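PDB 2I6D: RNA methyltransferase, TrmH family from Porphyromonas gingivalis, which probably binds RNA and transfers a methyl group to it from S-adenosylmethionine, as other members of the knotted SPOUT superfamily do. Local coordinates for residues Ala27-Gly32 with Pro86-Phe91; Pro33-Glu38 with Gln148-Ala153; Phe42-Met47 with Val90-Ala95; Met47-Ala52 with Glu65-Pro70. All blocks are in the same frame, centred on the assembly; numbering follows the deposited sequence.

Contact 1: Ala27-Gly32 with Pro86-Phe91; sequences AFAVEG and PLMAVF
In the small mixed sheet of the N-terminal domain, which resembles the substrate-binding domain of MRM3-like methyltransferases, edge strand 27-31 runs antiparallel to strand 87-91. Phe28 with Phe91 and Val30 with Ala89 are hydrogen-bonded pairs; the shortest of their bonds joins Ala89 N to Val30 O at 2.8 Å. Gly32 N extends the ladder to Leu87 O, also 2.8 Å. Gly32 then becomes the N-cap of the next helix, with a positive phi (97°) that glycine tolerates easily.

One face carries Phe28, Val30 and Phe91. The two rings meet obliquely, centroids 5.9 Å apart, and Phe91 CB lies off-centre over the Phe28 ring. Val30 CG2 comes to the edge of the Phe91 ring, 3.6 Å from CD2. Val30 CG1 is anti to the backbone N (chi1 180°), which leaves CG2 beside that N and near the ring.

On the other face Met88, a selenomethionine, lies alongside Glu31, and its extended chain carries CE to 3.5 Å from Ala29 CB, a tight fit that the small alanine permits. The buried Glu31 carboxylate is held by Ser79 OG and Thr80 N, so its charge is probably compensated by polar donors instead of by solvent.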
loop_
_atom_site.group_PDB
_atom_site.type_symbol
_atom_site.label_atom_id
_atom_site.label_comp_id
_atom_site.label_asym_id
_atom_site.label_seq_id
_atom_site.Cartn_x
_atom_site.Cartn_y
_atom_site.Cartn_z
ATOM N N ALA A 27 7.892 -5.326 12.701
ATOM C CA ALA A 27 6.913 -4.407 13.268
ATOM C C ALA A 27 6.866 -3.074 12.504
ATOM O O ALA A 27 7.825 -2.696 11.822
ATOM C CB ALA A 27 7.220 -4.151 14.734
ATOM N N PHE A 28 5.753 -2.360 12.621
ATOM C CA PHE A 28 5.663 -1.018 12.045
ATOM C C PHE A 28 4.696 -0.211 12.879
ATOM O O PHE A 28 3.818 -0.783 13.561
ATOM C CB PHE A 28 5.229 -1.069 10.565
ATOM C CG PHE A 28 3.789 -1.494 10.357
ATOM C CD1 PHE A 28 2.789 -0.540 10.190
ATOM C CD2 PHE A 28 3.434 -2.834 10.371
ATOM C CE1 PHE A 28 1.464 -0.924 9.987
ATOM C CE2 PHE A 28 2.077 -3.236 10.169
ATOM C CZ PHE A 28 1.108 -2.270 9.983
ATOM N N ALA A 29 4.840 1.112 12.845
ATOM C CA ALA A 29 3.995 1.977 13.637
ATOM C C ALA A 29 2.946 2.698 12.779
ATOM O O ALA A 29 3.150 2.966 11.573
ATOM C CB ALA A 29 4.846 3.000 14.406
ATOM N N VAL A 30 1.859 3.050 13.439
ATOM C CA VAL A 30 0.736 3.795 12.870
ATOM C C VAL A 30 0.352 4.844 13.895
ATOM O O VAL A 30 0.254 4.544 15.115
ATOM C CB VAL A 30 -0.470 2.857 12.591
ATOM C CG1 VAL A 30 -1.693 3.618 11.984
ATOM C CG2 VAL A 30 -0.042 1.693 11.653
ATOM N N GLU A 31 0.151 6.064 13.421
ATOM C CA GLU A 31 -0.172 7.194 14.296
ATOM C C GLU A 31 -1.562 7.789 14.082
ATOM O O GLU A 31 -2.059 7.931 12.951
ATOM C CB GLU A 31 0.892 8.281 14.201
ATOM C CG GLU A 31 2.323 7.768 14.447
ATOM C CD GLU A 31 3.317 8.930 14.477
ATOM O OE1 GLU A 31 2.896 10.043 14.840
ATOM O OE2 GLU A 31 4.500 8.749 14.111
ATOM N N GLY A 32 -2.189 8.123 15.200
ATOM C CA GLY A 32 -3.420 8.877 15.191
ATOM C C GLY A 32 -4.652 8.005 15.315
ATOM O O GLY A 32 -4.650 6.881 14.858
ATOM N N PRO A 86 -1.852 12.295 19.511
ATOM C CA PRO A 86 -1.495 11.594 20.752
ATOM C C PRO A 86 -1.871 10.110 20.864
ATOM O O PRO A 86 -2.409 9.686 21.885
ATOM C CB PRO A 86 -2.202 12.428 21.843
ATOM C CG PRO A 86 -3.285 13.130 21.150
ATOM C CD PRO A 86 -3.043 13.151 19.673
ATOM N N LEU A 87 -1.585 9.331 19.817
ATOM C CA LEU A 87 -1.822 7.906 19.823
ATOM C C LEU A 87 -0.874 7.279 18.791
ATOM O O LEU A 87 -0.821 7.719 17.648
ATOM C CB LEU A 87 -3.298 7.612 19.455
ATOM C CG LEU A 87 -3.779 6.170 19.568
ATOM C CD1 LEU A 87 -3.788 5.724 21.031
ATOM C CD2 LEU A 87 -5.184 6.045 18.896
HETATM N N MSE A 88 -0.115 6.281 19.219
HETATM C CA MSE A 88 0.799 5.598 18.329
HETATM C C MSE A 88 0.684 4.119 18.650
HETATM O O MSE A 88 0.786 3.722 19.820
HETATM C CB MSE A 88 2.233 6.113 18.547
HETATM C CG MSE A 88 3.251 5.594 17.526
HETATM SE SE MSE A 88 4.945 6.636 17.686
HETATM C CE MSE A 88 5.940 5.780 16.203
ATOM N N ALA A 89 0.430 3.310 17.620
ATOM C CA ALA A 89 0.316 1.851 17.762
ATOM C C ALA A 89 1.506 1.189 17.101
ATOM O O ALA A 89 2.026 1.690 16.113
ATOM C CB ALA A 89 -1.017 1.352 17.105
ATOM N N VAL A 90 1.927 0.041 17.625
ATOM C CA VAL A 90 2.904 -0.764 16.939
ATOM C C VAL A 90 2.191 -2.069 16.580
ATOM O O VAL A 90 1.618 -2.725 17.462
ATOM C CB VAL A 90 4.152 -1.048 17.797
ATOM C CG1 VAL A 90 5.087 -2.006 17.027
ATOM C CG2 VAL A 90 4.911 0.268 18.125
ATOM N N PHE A 91 2.215 -2.416 15.296
ATOM C CA PHE A 91 1.610 -3.650 14.798
ATOM C C PHE A 91 2.677 -4.557 14.259
ATOM O O PHE A 91 3.723 -4.083 13.789
ATOM C CB PHE A 91 0.658 -3.356 13.640
ATOM C CG PHE A 91 -0.560 -2.569 14.032
ATOM C CD1 PHE A 91 -1.581 -3.151 14.792
ATOM C CD2 PHE A 91 -0.713 -1.260 13.596
ATOM C CE1 PHE A 91 -2.726 -2.411 15.149
ATOM C CE2 PHE A 91 -1.870 -0.523 13.921
ATOM C CZ PHE A 91 -2.869 -1.107 14.705
#

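Contact 2: Pro33-Glu38 with Gln148-Ala153; sequences PKLVGE and QASMGA
Leu35, in the first turn of helix 33-39, faces an irregular segment, 148-153, whose Ser150-Ala153 portion is a type I' beta turn closed by Ala153 N to Ser150 O. Their backbones come nearest at Leu35 and Gly152, with CA atoms 5.6 Å apart. Met151 and Gly152 both have positive phi, as this turn type demands. At Gly152 the lack of a side chain also matters for the contact, because a CB would point at the helix and collide with the Glu38 carboxylate.

Leu35 carries most of the packing by dividing its two methyls. CD2 reaches over the turn to 3.2 Å from Gly152 N and 3.9 Å from Ser150 OG, while CD1 lies 3.6 Å from Gln148 NE2. Its CG is anti to the carbonyl carbon (chi1 -68°), and the forked end thereby spans both partners. Gln148 starts away from the helix but bends at chi2 (-57°), bringing its amide back beside the leucine. Two of the polar side-chain atoms near the methyls have partners of their own: Gln148 OE1 accepts from Glu31 N, and Ser150 OG is bonded to Val147 O.

Beside this packing, a water donates to Glu38 OE1 at 2.9 Å and to Met151 O at 2.8 Å. The other oxygen of Glu38 forms a salt bridge with Arg156.

The turn follows helix 144-148 in the SpoU methylase region, and Ala153 packs on helix 114-127. Leu35 and Val36 also rest against Val30 of strand 27-31, and Val36 touches Leu87 and Ala89 of strand 87-92.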
loop_
_atom_site.group_PDB
_atom_site.type_symbol
_atom_site.label_atom_id
_atom_site.label_comp_id
_atom_site.label_asym_id
_atom_site.label_seq_id
_atom_site.Cartn_x
_atom_site.Cartn_y
_atom_site.Cartn_z
ATOM N N PRO A 33 -5.718 8.528 15.935
ATOM C CA PRO A 33 -6.907 7.711 16.181
ATOM C C PRO A 33 -7.582 7.149 14.929
ATOM O O PRO A 33 -8.158 6.070 14.995
ATOM C CB PRO A 33 -7.888 8.678 16.885
ATOM C CG PRO A 33 -7.304 10.064 16.721
ATOM C CD PRO A 33 -5.830 9.897 16.484
ATOM N N LYS A 34 -7.574 7.894 13.828
ATOM C CA LYS A 34 -8.332 7.467 12.641
ATOM C C LYS A 34 -7.704 6.191 12.068
ATOM O O LYS A 34 -8.383 5.172 11.853
ATOM C CB LYS A 34 -8.378 8.573 11.578
ATOM C CG LYS A 34 -9.228 9.757 11.938
ATOM C CD LYS A 34 -9.407 10.722 10.745
ATOM C CE LYS A 34 -9.482 12.176 11.235
ATOM N NZ LYS A 34 -9.926 13.119 10.162
ATOM N N LEU A 35 -6.393 6.235 11.855
ATOM C CA LEU A 35 -5.712 5.132 11.263
ATOM C C LEU A 35 -5.580 3.969 12.241
ATOM O O LEU A 35 -5.764 2.821 11.839
ATOM C CB LEU A 35 -4.345 5.547 10.702
ATOM C CG LEU A 35 -4.355 6.492 9.494
ATOM C CD1 LEU A 35 -2.941 7.004 9.287
ATOM C CD2 LEU A 35 -4.887 5.809 8.242
ATOM N N VAL A 36 -5.294 4.255 13.512
ATOM C CA VAL A 36 -5.131 3.179 14.487
ATOM C C VAL A 36 -6.460 2.442 14.655
ATOM O O VAL A 36 -6.496 1.210 14.580
ATOM C CB VAL A 36 -4.567 3.701 15.853
ATOM C CG1 VAL A 36 -4.625 2.608 16.909
ATOM C CG2 VAL A 36 -3.106 4.176 15.684
ATOM N N GLY A 37 -7.549 3.197 14.825
ATOM C CA GLY A 37 -8.891 2.620 14.969
ATOM C C GLY A 37 -9.259 1.728 13.798
ATOM O O GLY A 37 -9.720 0.593 13.966
ATOM N N GLU A 38 -9.015 2.203 12.590
ATOM C CA GLU A 38 -9.361 1.387 11.451
ATOM C C GLU A 38 -8.517 0.139 11.258
ATOM O O GLU A 38 -9.029 -0.875 10.746
ATOM C CB GLU A 38 -9.368 2.187 10.164
ATOM C CG GLU A 38 -10.135 1.432 9.087
ATOM C CD GLU A 38 -10.952 2.318 8.221
ATOM O OE1 GLU A 38 -10.770 3.557 8.305
ATOM O OE2 GLU A 38 -11.791 1.758 7.468
ATOM N N GLN A 148 0.825 6.769 6.892
ATOM C CA GLN A 148 0.118 7.958 7.327
ATOM C C GLN A 148 -0.725 8.605 6.217
ATOM O O GLN A 148 -1.662 9.339 6.520
ATOM C CB GLN A 148 1.079 8.975 7.941
ATOM C CG GLN A 148 1.738 8.438 9.223
ATOM C CD GLN A 148 0.735 8.005 10.297
ATOM O OE1 GLN A 148 0.837 6.908 10.816
ATOM N NE2 GLN A 148 -0.216 8.880 10.641
ATOM N N ALA A 149 -0.389 8.324 4.960
ATOM C CA ALA A 149 -1.131 8.863 3.816
ATOM C C ALA A 149 -2.123 7.844 3.239
ATOM O O ALA A 149 -2.721 8.094 2.176
ATOM C CB ALA A 149 -0.162 9.318 2.739
ATOM N N SER A 150 -2.311 6.721 3.940
ATOM C CA SER A 150 -3.086 5.596 3.396
ATOM C C SER A 150 -4.621 5.708 3.526
ATOM O O SER A 150 -5.353 4.962 2.859
ATOM C CB SER A 150 -2.569 4.257 3.991
ATOM O OG SER A 150 -2.895 4.155 5.372
HETATM N N MSE A 151 -5.108 6.618 4.371
HETATM C CA MSE A 151 -6.561 6.816 4.576
HETATM C C MSE A 151 -7.289 5.541 5.020
HETATM O O MSE A 151 -8.472 5.357 4.716
HETATM C CB MSE A 151 -7.241 7.360 3.304
HETATM C CG MSE A 151 -7.619 8.836 3.321
HETATM SE SE MSE A 151 -9.496 9.250 2.770
HETATM C CE MSE A 151 -10.024 7.614 1.831
ATOM N N GLY A 152 -6.580 4.659 5.724
ATOM C CA GLY A 152 -7.163 3.405 6.186
ATOM C C GLY A 152 -7.141 2.285 5.167
ATOM O O GLY A 152 -7.697 1.215 5.419
ATOM N N ALA A 153 -6.497 2.511 4.019
ATOM C CA ALA A 153 -6.576 1.518 2.931
ATOM C C ALA A 153 -6.006 0.134 3.324
ATOM O O ALA A 153 -6.456 -0.917 2.810
ATOM C CB ALA A 153 -5.902 2.033 1.668
HETATM O O HOH W 1 -10.983 4.689 5.625
#

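Contact 3: Phe42-Met47 with Val90-Ala95; sequences FYRCRM and VFDLPA
Backbone bonds set the frame between segments 42-47 and 90-95. Asp92 N donates to Arg44 O at 2.8 Å, in the plane of that carbonyl, and Val90 N donates to Met47 O at 2.7 Å. Val90 O takes Arg46 N at 2.8 Å and, more weakly, Met47 N at 3.4 Å.

Two successive residues, Arg46 and Met47, thus face the single residue Val90. This is a classic beta bulge; it shifts the register by one between the Cys45-Phe91 and Met47-Val90 pairs and breaks strand 45-51 where the chain turns a corner.

Apolar contacts gather on the Phe91 ring. Tyr43 CB approaches CD1 of that ring at 3.4 Å, and the two aromatic planes meet obliquely, at 54°. Cys45 SG is anti to its own N (chi1 -179°) and lies oblique to the Phe91 ring, 5.0 Å from its centroid. A small, polarisable thiol suits this buried place. Farther along, Pro94 CG meets the edge of the Tyr43 ring at CE1, and Tyr43 OH is bonded to Leu154 O. On the opposite face of the strands, Met47 CB packs against Val90 CB.

The polar and charged groups form a third set. Arg44 and Asp92 run alongside each other with nearly parallel flat ends, yet their charged atoms stay apart; Arg44 is salt-bridged to Asp63, and Arg46, in the conformer given, to Glu25. One water links Arg44 N with Asp92 O.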
loop_
_atom_site.group_PDB
_atom_site.type_symbol
_atom_site.label_atom_id
_atom_site.label_comp_id
_atom_site.label_asym_id
_atom_site.label_seq_id
_atom_site.Cartn_x
_atom_site.Cartn_y
_atom_site.Cartn_z
ATOM N N PHE A 42 -7.365 -5.591 12.026
ATOM C CA PHE A 42 -6.752 -6.319 10.897
ATOM C C PHE A 42 -5.261 -6.640 11.059
ATOM O O PHE A 42 -4.652 -7.303 10.198
ATOM C CB PHE A 42 -6.971 -5.535 9.615
ATOM C CG PHE A 42 -8.417 -5.352 9.283
ATOM C CD1 PHE A 42 -9.151 -6.392 8.727
ATOM C CD2 PHE A 42 -9.055 -4.151 9.575
ATOM C CE1 PHE A 42 -10.514 -6.228 8.446
ATOM C CE2 PHE A 42 -10.410 -3.972 9.280
ATOM C CZ PHE A 42 -11.140 -5.015 8.719
ATOM N N TYR A 43 -4.672 -6.125 12.124
ATOM C CA TYR A 43 -3.240 -6.245 12.384
ATOM C C TYR A 43 -3.072 -6.588 13.831
ATOM O O TYR A 43 -3.927 -6.258 14.643
ATOM C CB TYR A 43 -2.487 -4.932 12.073
ATOM C CG TYR A 43 -2.428 -4.686 10.603
ATOM C CD1 TYR A 43 -1.342 -5.141 9.844
ATOM C CD2 TYR A 43 -3.494 -4.058 9.954
ATOM C CE1 TYR A 43 -1.311 -4.948 8.483
ATOM C CE2 TYR A 43 -3.495 -3.888 8.584
ATOM C CZ TYR A 43 -2.391 -4.319 7.855
ATOM O OH TYR A 43 -2.383 -4.132 6.493
ATOM N N ARG A 44 -1.967 -7.260 14.133
ATOM C CA ARG A 44 -1.692 -7.711 15.480
ATOM C C ARG A 44 -0.993 -6.582 16.212
ATOM O O ARG A 44 0.145 -6.258 15.901
ATOM C CB ARG A 44 -0.774 -8.921 15.426
ATOM C CG ARG A 44 -1.011 -9.950 16.507
ATOM C CD ARG A 44 -0.643 -9.424 17.857
ATOM N NE ARG A 44 -0.703 -10.477 18.872
ATOM C CZ ARG A 44 -0.437 -10.289 20.164
ATOM N NH1 ARG A 44 -0.510 -11.326 21.017
ATOM N NH2 ARG A 44 -0.088 -9.074 20.607
ATOM N N CYS A 45 -1.665 -6.011 17.201
ATOM C CA CYS A 45 -1.090 -4.898 17.951
ATOM C C CYS A 45 -0.177 -5.387 19.100
ATOM O O CYS A 45 -0.594 -6.191 19.935
ATOM C CB CYS A 45 -2.199 -3.976 18.456
ATOM S SG CYS A 45 -1.528 -2.557 19.359
ATOM N N ARG A 46 1.061 -4.894 19.101
ATOM C CA ARG A 46 2.126 -5.218 20.054
ATOM C C ARG A 46 2.166 -4.186 21.195
ATOM O O ARG A 46 2.473 -4.494 22.346
ATOM C CB ARG A 46 3.438 -5.152 19.250
ATOM C CG ARG A 46 4.727 -5.642 19.900
ATOM C CD ARG A 46 5.795 -5.799 18.805
ATOM N NE ARG A 46 7.159 -5.777 19.313
ATOM C CZ ARG A 46 8.239 -6.086 18.598
ATOM N NH1 ARG A 46 9.444 -6.045 19.155
ATOM N NH2 ARG A 46 8.120 -6.449 17.330
HETATM N N MSE A 47 1.915 -2.931 20.823
HETATM C CA MSE A 47 2.055 -1.811 21.736
HETATM C C MSE A 47 1.107 -0.689 21.316
HETATM O O MSE A 47 0.910 -0.451 20.125
HETATM C CB MSE A 47 3.503 -1.325 21.724
HETATM C CG MSE A 47 3.730 -0.002 22.410
HETATM SE SE MSE A 47 5.662 0.340 22.705
HETATM C CE MSE A 47 5.802 -0.430 24.482
ATOM N N VAL A 90 1.927 0.041 17.625
ATOM C CA VAL A 90 2.904 -0.764 16.939
ATOM C C VAL A 90 2.191 -2.069 16.580
ATOM O O VAL A 90 1.618 -2.725 17.462
ATOM C CB VAL A 90 4.152 -1.048 17.797
ATOM C CG1 VAL A 90 5.087 -2.006 17.027
ATOM C CG2 VAL A 90 4.911 0.268 18.125
ATOM N N PHE A 91 2.215 -2.416 15.296
ATOM C CA PHE A 91 1.610 -3.650 14.798
ATOM C C PHE A 91 2.677 -4.557 14.259
ATOM O O PHE A 91 3.723 -4.083 13.789
ATOM C CB PHE A 91 0.658 -3.356 13.640
ATOM C CG PHE A 91 -0.560 -2.569 14.032
ATOM C CD1 PHE A 91 -1.581 -3.151 14.792
ATOM C CD2 PHE A 91 -0.713 -1.260 13.596
ATOM C CE1 PHE A 91 -2.726 -2.411 15.149
ATOM C CE2 PHE A 91 -1.870 -0.523 13.921
ATOM C CZ PHE A 91 -2.869 -1.107 14.705
ATOM N N ASP A 92 2.402 -5.866 14.286
ATOM C CA ASP A 92 3.219 -6.827 13.591
ATOM C C ASP A 92 3.144 -6.614 12.087
ATOM O O ASP A 92 2.055 -6.441 11.512
ATOM C CB ASP A 92 2.719 -8.247 13.875
ATOM C CG ASP A 92 3.114 -8.758 15.247
ATOM O OD1 ASP A 92 3.840 -8.056 15.993
ATOM O OD2 ASP A 92 2.693 -9.888 15.556
ATOM N N LEU A 93 4.306 -6.658 11.451
ATOM C CA LEU A 93 4.393 -6.728 10.011
ATOM C C LEU A 93 3.767 -8.069 9.599
ATOM O O LEU A 93 4.116 -9.107 10.165
ATOM C CB LEU A 93 5.875 -6.668 9.639
ATOM C CG LEU A 93 6.394 -5.998 8.379
ATOM C CD1 LEU A 93 5.852 -4.605 8.229
ATOM C CD2 LEU A 93 7.915 -5.961 8.443
ATOM N N PRO A 94 2.809 -8.054 8.652
ATOM C CA PRO A 94 2.145 -9.274 8.215
ATOM C C PRO A 94 3.172 -10.296 7.774
ATOM O O PRO A 94 4.184 -9.934 7.172
ATOM C CB PRO A 94 1.318 -8.826 7.007
ATOM C CG PRO A 94 1.122 -7.412 7.178
ATOM C CD PRO A 94 2.286 -6.868 7.959
ATOM N N ALA A 95 2.930 -11.551 8.118
ATOM C CA ALA A 95 3.871 -12.600 7.820
ATOM C C ALA A 95 3.933 -12.684 6.308
ATOM O O ALA A 95 3.083 -13.334 5.692
ATOM C CB ALA A 95 3.401 -13.915 8.428
HETATM O O HOH W 2 -0.186 -7.878 11.953
HETATM O O HOH W 3 6.422 -7.736 16.108
#

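Contact 4: Met47-Ala52 with Glu65-Pro70; sequences MLVGTA and EVVELP
Met47 and Glu65 lie side by side and point the same way at the start of parallel strands 47-51 and 65-69. The Met47 chain, a selenomethionine, turns at chi3 (-92°), which brings CE against the Glu65 chain, 3.8 Å from both CG and OE2. The flexible selenoether can thus spread over the aliphatic part of an exposed glutamate.

Two residues on, Val49 and Val67 repeat the relation on the same face. Both point the same way, and Val49 CG2 meets Val67 CB at 4.0 Å. Val49 CG2 sits beside its own N because CG1 takes the place anti to it (chi1 167°). Branched valines suit such extended positions.

On the other face Leu48 CB and Val66 CG2 meet more loosely, at 4.3 Å, and beyond them comes Glu68, paired with Gly50, which adds no side chain. The extended Glu68 chain runs on to Ala52, the first residue of helix 52-56, where Ala52 CB touches CD of the carboxylate at 3.7 Å. A water joins Ala52 N to Leu69 O.

Strand 47-51 is linked to strand 65-69 through helix 52-56, a beta-alpha-beta unit, and Leu55 of that helix packs on Leu48 and Val66. Between the strands, Leu48 N bonds to Glu65 O at 2.8 Å, Val67 N to Leu48 O, Gly50 N to Val67 O, and Leu69 N to Gly50 O. Leu48 and Gly50 each use both N and O toward the neighbour, so directional backbone bonds fix the register while apolar packing seals the buried part of the sheet and the carboxylates belong to the exposed residues Glu65 and Glu68.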
loop_
_atom_site.group_PDB
_atom_site.type_symbol
_atom_site.label_atom_id
_atom_site.label_comp_id
_atom_site.label_asym_id
_atom_site.label_seq_id
_atom_site.Cartn_x
_atom_site.Cartn_y
_atom_site.Cartn_z
HETATM N N MSE A 47 1.915 -2.931 20.823
HETATM C CA MSE A 47 2.055 -1.811 21.736
HETATM C C MSE A 47 1.107 -0.689 21.316
HETATM O O MSE A 47 0.910 -0.451 20.125
HETATM C CB MSE A 47 3.503 -1.325 21.724
HETATM C CG MSE A 47 3.730 -0.002 22.410
HETATM SE SE MSE A 47 5.662 0.340 22.705
HETATM C CE MSE A 47 5.802 -0.430 24.482
ATOM N N LEU A 48 0.517 -0.023 22.305
ATOM C CA LEU A 48 -0.405 1.088 22.059
ATOM C C LEU A 48 -0.118 2.149 23.110
ATOM O O LEU A 48 -0.200 1.892 24.302
ATOM C CB LEU A 48 -1.853 0.614 22.129
ATOM C CG LEU A 48 -2.914 1.645 21.760
ATOM C CD1 LEU A 48 -2.775 2.081 20.284
ATOM C CD2 LEU A 48 -4.306 1.074 22.025
ATOM N N VAL A 49 0.239 3.340 22.656
ATOM C CA VAL A 49 0.715 4.408 23.545
ATOM C C VAL A 49 -0.143 5.628 23.226
ATOM O O VAL A 49 -0.283 6.004 22.054
ATOM C CB VAL A 49 2.177 4.689 23.231
ATOM C CG1 VAL A 49 2.650 5.944 23.867
ATOM C CG2 VAL A 49 3.039 3.514 23.711
ATOM N N GLY A 50 -0.768 6.210 24.235
ATOM C CA GLY A 50 -1.592 7.369 23.966
ATOM C C GLY A 50 -2.052 8.041 25.235
ATOM O O GLY A 50 -1.836 7.534 26.327
ATOM N N THR A 51 -2.707 9.185 25.082
ATOM C CA THR A 51 -3.333 9.845 26.210
ATOM C C THR A 51 -4.608 9.093 26.547
ATOM O O THR A 51 -5.176 8.411 25.685
ATOM C CB THR A 51 -3.694 11.294 25.875
ATOM O OG1 THR A 51 -4.533 11.312 24.704
ATOM C CG2 THR A 51 -2.442 12.123 25.631
ATOM N N ALA A 52 -5.061 9.227 27.797
ATOM C CA ALA A 52 -6.295 8.584 28.262
ATOM C C ALA A 52 -7.469 8.797 27.308
ATOM O O ALA A 52 -8.217 7.849 27.021
ATOM C CB ALA A 52 -6.656 9.071 29.685
ATOM N N GLU A 65 1.113 -4.288 25.001
ATOM C CA GLU A 65 1.567 -3.328 25.986
ATOM C C GLU A 65 0.919 -1.955 25.733
ATOM O O GLU A 65 1.172 -1.308 24.703
ATOM C CB GLU A 65 3.076 -3.221 25.973
ATOM C CG GLU A 65 3.588 -2.272 27.009
ATOM C CD GLU A 65 4.904 -2.713 27.572
ATOM O OE1 GLU A 65 5.151 -2.401 28.754
ATOM O OE2 GLU A 65 5.677 -3.372 26.828
ATOM N N VAL A 66 0.084 -1.533 26.678
ATOM C CA VAL A 66 -0.661 -0.294 26.576
ATOM C C VAL A 66 -0.118 0.696 27.594
ATOM O O VAL A 66 -0.044 0.385 28.793
ATOM C CB VAL A 66 -2.170 -0.537 26.803
ATOM C CG1 VAL A 66 -2.937 0.772 26.763
ATOM C CG2 VAL A 66 -2.703 -1.504 25.746
ATOM N N VAL A 67 0.305 1.867 27.123
ATOM C CA VAL A 67 0.908 2.868 28.022
ATOM C C VAL A 67 0.057 4.103 27.933
ATOM O O VAL A 67 -0.064 4.670 26.858
ATOM C CB VAL A 67 2.377 3.239 27.658
ATOM C CG1 VAL A 67 2.962 4.204 28.696
ATOM C CG2 VAL A 67 3.280 1.988 27.543
ATOM N N GLU A 68 -0.552 4.507 29.042
ATOM C CA GLU A 68 -1.303 5.753 29.053
ATOM C C GLU A 68 -0.340 6.867 29.426
ATOM O O GLU A 68 0.303 6.799 30.472
ATOM C CB GLU A 68 -2.476 5.703 30.046
ATOM C CG GLU A 68 -3.263 7.021 30.172
ATOM C CD GLU A 68 -4.110 7.098 31.452
ATOM O OE1 GLU A 68 -5.066 6.304 31.573
ATOM O OE2 GLU A 68 -3.833 7.960 32.327
ATOM N N LEU A 69 -0.265 7.889 28.577
ATOM C CA LEU A 69 0.651 9.005 28.777
ATOM C C LEU A 69 -0.080 10.279 29.198
ATOM O O LEU A 69 -1.226 10.498 28.790
ATOM C CB LEU A 69 1.442 9.250 27.496
ATOM C CG LEU A 69 2.421 8.142 27.085
ATOM C CD1 LEU A 69 3.022 8.494 25.760
ATOM C CD2 LEU A 69 3.512 7.944 28.107
ATOM N N PRO A 70 0.581 11.143 29.986
ATOM C CA PRO A 70 -0.119 12.354 30.399
ATOM C C PRO A 70 -0.280 13.292 29.219
ATOM O O PRO A 70 0.465 13.192 28.237
ATOM C CB PRO A 70 0.829 12.972 31.438
ATOM C CG PRO A 70 2.182 12.490 31.027
ATOM C CD PRO A 70 1.961 11.092 30.509
HETATM O O HOH W 4 -3.838 11.100 29.541
#

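In the fold
From the N terminus, strand 27-31 comes first and pairs with strand 87-92 in contact 1, closing a loop of about 53 residues. Helix 33-39 follows directly and joins segment 148-153 in contact 2, so contacts 1 and 2 cross along the chain; contact 2 ties the N-terminal domain to the SpoU methylase region. Strand 45-51 then meets strand 65-69 in contact 4, the shortest closure, and its start meets strand 87-92 in contact 3. Contact 4 thus lies within the loop of contact 3, and both lie within that of contact 2. Contacts 1, 3 and 4 together order the sheet as 27-31, 87-92, 45-51, 65-69.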